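PDB 3JVA: dipeptide Epimerase, which belongs to the mandelate racemase/muconate lactonizing enzyme family of the enolase superfamily and carries a magnesium ion in its barrel domain. Local coordinates for residues 142-147 with 177-182; 241-244 with 248-251. All coordinates share one frame; numbering follows the deposited sequence.

Contact 1: 142-147 with 177-182; sequences VMAQKA and REAVGF
A144 and A179 meet methyl to methyl, CB of A144 standing 3.9 Å from CB of A179, and the A179 methyl lies equally near the carbonyl oxygen of A144. One turn on along helix 140-152, and one residue on in the other segment, CB of A147 meets CG1 of V180 at 3.7 Å. That branch, beside the backbone N of V180 and anti to the carbonyl carbon (chi1 -52°), faces the alanine. Small side chains let the backbones come close: CA of A144 and CA of A179 are 5.8 Å apart. Helices 140-152 and 166-180 follow successive parallel strands of the TIM-type barrel, (beta/alpha)7beta in this family, and pack as neighbours on its outside, with strand 157-161, whose L158 touches A147, between them in the chain. V148 and V151 extend the apolar surface that V180 meets. Behind the contact, helix 166-180 stops at V180, and G181 leaves helical geometry with positive phi. R177 NH1 donates to G181 O at 2.7 Å, the acceptor lying in the guanidinium plane, and to I184 O; NE and NH2 bond to the carbonyls of Y209 and Q210. CD of R177 lies over one face of the F182 ring, 3.6 Å above its plane.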
loop_
_atom_site.group_PDB
_atom_site.type_symbol
_atom_site.label_atom_id
_atom_site.label_comp_id
_atom_site.label_asym_id
_atom_site.label_seq_id
_atom_site.Cartn_x
_atom_site.Cartn_y
_atom_site.Cartn_z
ATOM N N VAL B 142 -13.253 49.751 2.544
ATOM C CA VAL B 142 -14.147 49.791 1.394
ATOM C C VAL B 142 -14.897 48.469 1.257
ATOM O O VAL B 142 -16.108 48.454 1.037
ATOM C CB VAL B 142 -13.374 50.070 0.089
ATOM C CG1 VAL B 142 -14.321 50.005 -1.101
ATOM C CG2 VAL B 142 -12.713 51.440 0.163
ATOM N N MET B 143 -14.180 47.356 1.390
ATOM C CA MET B 143 -14.821 46.051 1.285
ATOM C C MET B 143 -15.849 45.890 2.401
ATOM O O MET B 143 -16.913 45.298 2.207
ATOM C CB MET B 143 -13.777 44.933 1.368
ATOM C CG MET B 143 -12.765 44.955 0.235
ATOM S SD MET B 143 -11.746 43.462 0.190
ATOM C CE MET B 143 -12.954 42.276 -0.449
ATOM N N ALA B 144 -15.527 46.436 3.569
ATOM C CA ALA B 144 -16.416 46.360 4.718
ATOM C C ALA B 144 -17.738 47.064 4.437
ATOM O O ALA B 144 -18.808 46.532 4.743
ATOM C CB ALA B 144 -15.742 46.972 5.941
ATOM N N GLN B 145 -17.672 48.255 3.852
ATOM C CA GLN B 145 -18.898 48.988 3.548
ATOM C C GLN B 145 -19.683 48.259 2.461
ATOM O O GLN B 145 -20.914 48.260 2.468
ATOM C CB GLN B 145 -18.592 50.429 3.114
ATOM C CG GLN B 145 -17.903 50.571 1.773
ATOM C CD GLN B 145 -17.786 52.020 1.334
ATOM O OE1 GLN B 145 -17.138 52.834 1.998
ATOM N NE2 GLN B 145 -18.418 52.353 0.212
ATOM N N LYS B 146 -18.975 47.625 1.531
ATOM C CA LYS B 146 -19.655 46.886 0.473
ATOM C C LYS B 146 -20.354 45.679 1.088
ATOM O O LYS B 146 -21.460 45.327 0.691
ATOM C CB LYS B 146 -18.664 46.432 -0.600
ATOM C CG LYS B 146 -18.029 47.574 -1.378
ATOM C CD LYS B 146 -17.123 47.056 -2.488
ATOM C CE LYS B 146 -16.057 46.109 -1.945
ATOM N NZ LYS B 146 -15.116 45.667 -3.004
ATOM N N ALA B 147 -19.705 45.056 2.068
ATOM C CA ALA B 147 -20.286 43.901 2.742
ATOM C C ALA B 147 -21.609 44.291 3.399
ATOM O O ALA B 147 -22.616 43.593 3.250
ATOM C CB ALA B 147 -19.317 43.357 3.788
ATOM N N ARG B 177 -15.726 41.034 8.760
ATOM C CA ARG B 177 -16.367 40.354 9.878
ATOM C C ARG B 177 -16.917 41.327 10.916
ATOM O O ARG B 177 -18.064 41.201 11.344
ATOM C CB ARG B 177 -15.394 39.380 10.556
ATOM C CG ARG B 177 -15.995 38.644 11.750
ATOM C CD ARG B 177 -17.245 37.871 11.351
ATOM N NE ARG B 177 -16.933 36.664 10.591
ATOM C CZ ARG B 177 -17.805 36.021 9.822
ATOM N NH1 ARG B 177 -19.045 36.476 9.699
ATOM N NH2 ARG B 177 -17.447 34.908 9.193
ATOM N N GLU B 178 -16.105 42.294 11.323
ATOM C CA GLU B 178 -16.548 43.258 12.324
ATOM C C GLU B 178 -17.692 44.117 11.808
ATOM O O GLU B 178 -18.541 44.559 12.580
ATOM C CB GLU B 178 -15.381 44.149 12.763
ATOM C CG GLU B 178 -14.618 44.793 11.620
ATOM C CD GLU B 178 -13.369 45.517 12.092
ATOM O OE1 GLU B 178 -12.585 44.906 12.855
ATOM O OE2 GLU B 178 -13.166 46.688 11.697
ATOM N N ALA B 179 -17.726 44.338 10.498
ATOM C CA ALA B 179 -18.773 45.157 9.910
ATOM C C ALA B 179 -20.131 44.464 9.849
ATOM O O ALA B 179 -21.155 45.081 10.147
ATOM C CB ALA B 179 -18.360 45.607 8.513
ATOM N N VAL B 180 -20.150 43.182 9.486
ATOM C CA VAL B 180 -21.415 42.465 9.355
ATOM C C VAL B 180 -21.772 41.437 10.431
ATOM O O VAL B 180 -22.873 40.901 10.430
ATOM C CB VAL B 180 -21.494 41.769 7.977
ATOM C CG1 VAL B 180 -21.197 42.781 6.870
ATOM C CG2 VAL B 180 -20.510 40.606 7.924
ATOM N N GLY B 181 -20.856 41.147 11.345
ATOM C CA GLY B 181 -21.181 40.182 12.383
ATOM C C GLY B 181 -20.882 38.742 12.014
ATOM O O GLY B 181 -20.459 38.453 10.894
ATOM N N PHE B 182 -21.136 37.833 12.951
ATOM C CA PHE B 182 -20.849 36.417 12.756
ATOM C C PHE B 182 -21.930 35.534 12.141
ATOM O O PHE B 182 -21.693 34.348 11.920
ATOM C CB PHE B 182 -20.387 35.816 14.085
ATOM C CG PHE B 182 -19.031 36.294 14.509
ATOM C CD1 PHE B 182 -17.887 35.588 14.150
ATOM C CD2 PHE B 182 -18.890 37.492 15.196
ATOM C CE1 PHE B 182 -16.618 36.074 14.465
ATOM C CE2 PHE B 182 -17.629 37.988 15.514
ATOM C CZ PHE B 182 -16.492 37.278 15.147
#

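Contact 2: 241-244 with 248-251; sequences ESCF and DALE
D248 and F244 are joined by the one hydrogen bond between these segments: F244 N donates to D248 OD2 at 2.8 Å, with an N-H...O angle of 156°. The oxygen receives it on its anti lone pair, the one turned away from OD1. With CG anti to its own carbonyl carbon (chi1 -68°), the D248 carboxylate reaches back from the first turn of helix 246-255 to the loop that leads into it. OD2 also comes within 3.3 Å of CB of F244, whose side chain leads away from D248 at its end and touches T55.

The van der Waals contacts lie around the base of the aspartate. CB of D248 packs 3.8 Å from CA of C243 and 3.7 Å from the carbonyl oxygen of S242. C243 turns its sulfur anti to its backbone N (chi1 179°), which sets SG 4.1 Å from CB of A249. S242 gives mainly backbone here, since its OG is engaged with R220 O and Q216 NE2.

Charged and polar partners complete the junction. OD1 of D248 forms a salt bridge to R221 of a neighbouring subunit, K267 NZ bonds to C243 O, and D245 OD1 accepts from D248 N at the start of the helix. In this strand-loop-helix connection of the barrel, the loop starts after strand 236-239 with D240, a magnesium ligand; the F244 side chain is about 10 Å from the metal. D248 ties the loop backbone to the neighbouring subunit, probably linking loop conformation to the interface, and the arginine probably helps to keep the carboxylate ionised.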
loop_
_atom_site.group_PDB
_atom_site.type_symbol
_atom_site.label_atom_id
_atom_site.label_comp_id
_atom_site.label_asym_id
_atom_site.label_seq_id
_atom_site.Cartn_x
_atom_site.Cartn_y
_atom_site.Cartn_z
ATOM N N GLU B 241 -9.869 24.687 -9.215
ATOM C CA GLU B 241 -9.024 24.419 -10.373
ATOM C C GLU B 241 -8.530 22.969 -10.456
ATOM O O GLU B 241 -8.224 22.488 -11.549
ATOM C CB GLU B 241 -7.825 25.385 -10.400
ATOM C CG GLU B 241 -8.144 26.835 -10.820
ATOM C CD GLU B 241 -8.933 27.631 -9.781
ATOM O OE1 GLU B 241 -8.956 27.237 -8.594
ATOM O OE2 GLU B 241 -9.518 28.674 -10.153
ATOM N N SER B 242 -8.454 22.270 -9.321
ATOM C CA SER B 242 -8.008 20.874 -9.328
ATOM C C SER B 242 -9.074 19.970 -9.942
ATOM O O SER B 242 -8.808 18.804 -10.236
ATOM C CB SER B 242 -7.687 20.378 -7.909
ATOM O OG SER B 242 -6.444 20.889 -7.450
ATOM N N CYS B 243 -10.280 20.502 -10.125
ATOM C CA CYS B 243 -11.356 19.716 -10.727
ATOM C C CYS B 243 -11.984 20.397 -11.932
ATOM O O CYS B 243 -12.727 21.372 -11.787
ATOM C CB CYS B 243 -12.458 19.407 -9.711
ATOM S SG CYS B 243 -13.836 18.451 -10.442
ATOM N N PHE B 244 -11.676 19.880 -13.119
ATOM C CA PHE B 244 -12.231 20.394 -14.363
ATOM C C PHE B 244 -13.355 19.460 -14.801
ATOM O O PHE B 244 -14.486 19.898 -15.001
ATOM C CB PHE B 244 -11.167 20.446 -15.464
ATOM C CG PHE B 244 -10.394 21.736 -15.509
ATOM C CD1 PHE B 244 -9.846 22.276 -14.355
ATOM C CD2 PHE B 244 -10.204 22.402 -16.712
ATOM C CE1 PHE B 244 -9.119 23.460 -14.397
ATOM C CE2 PHE B 244 -9.477 23.591 -16.764
ATOM C CZ PHE B 244 -8.933 24.118 -15.597
ATOM N N ASP B 248 -11.318 14.101 -13.098
ATOM C CA ASP B 248 -10.632 14.798 -12.011
ATOM C C ASP B 248 -11.385 14.536 -10.709
ATOM O O ASP B 248 -10.784 14.298 -9.662
ATOM C CB ASP B 248 -10.593 16.313 -12.252
ATOM C CG ASP B 248 -9.710 16.707 -13.419
ATOM O OD1 ASP B 248 -8.767 15.960 -13.761
ATOM O OD2 ASP B 248 -9.955 17.792 -13.988
ATOM N N ALA B 249 -12.712 14.592 -10.774
ATOM C CA ALA B 249 -13.523 14.352 -9.590
ATOM C C ALA B 249 -13.278 12.953 -9.043
ATOM O O ALA B 249 -13.153 12.769 -7.836
ATOM C CB ALA B 249 -15.005 14.541 -9.913
ATOM N N LEU B 250 -13.213 11.966 -9.935
ATOM C CA LEU B 250 -12.985 10.586 -9.522
ATOM C C LEU B 250 -11.661 10.444 -8.774
ATOM O O LEU B 250 -11.593 9.787 -7.735
ATOM C CB LEU B 250 -12.997 9.666 -10.748
ATOM C CG LEU B 250 -12.774 8.175 -10.492
ATOM C CD1 LEU B 250 -13.743 7.670 -9.426
ATOM C CD2 LEU B 250 -12.958 7.414 -11.804
ATOM N N GLU B 251 -10.615 11.073 -9.302
ATOM C CA GLU B 251 -9.300 11.017 -8.677
ATOM C C GLU B 251 -9.329 11.710 -7.320
ATOM O O GLU B 251 -8.773 11.197 -6.349
ATOM C CB GLU B 251 -8.261 11.678 -9.586
ATOM C CG GLU B 251 -6.832 11.611 -9.074
ATOM C CD GLU B 251 -6.361 10.186 -8.829
ATOM O OE1 GLU B 251 -6.708 9.294 -9.636
ATOM O OE2 GLU B 251 -5.632 9.963 -7.837
#

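In the fold
From the N terminus the chain first builds the antiparallel sheet and helices of the N-terminal domain, then enters the barrel at strand 128-134. Contact 1 closes the first of the two loops: 29 residues, with strand 157-161 among them, separate its segments, and it joins adjacent outer helices early in the barrel. After strands 185-189 and 213-215, which end in the magnesium ligands D189 and E215, comes contact 2, a short closure of three intervening residues between the loop after strand 236-239 and helix 246-255. The two follow in series, neither crossing nor nesting, their nearest atoms about 17 Å apart. Contact 1 belongs to the barrel's outer layer, contact 2 to a more central loop.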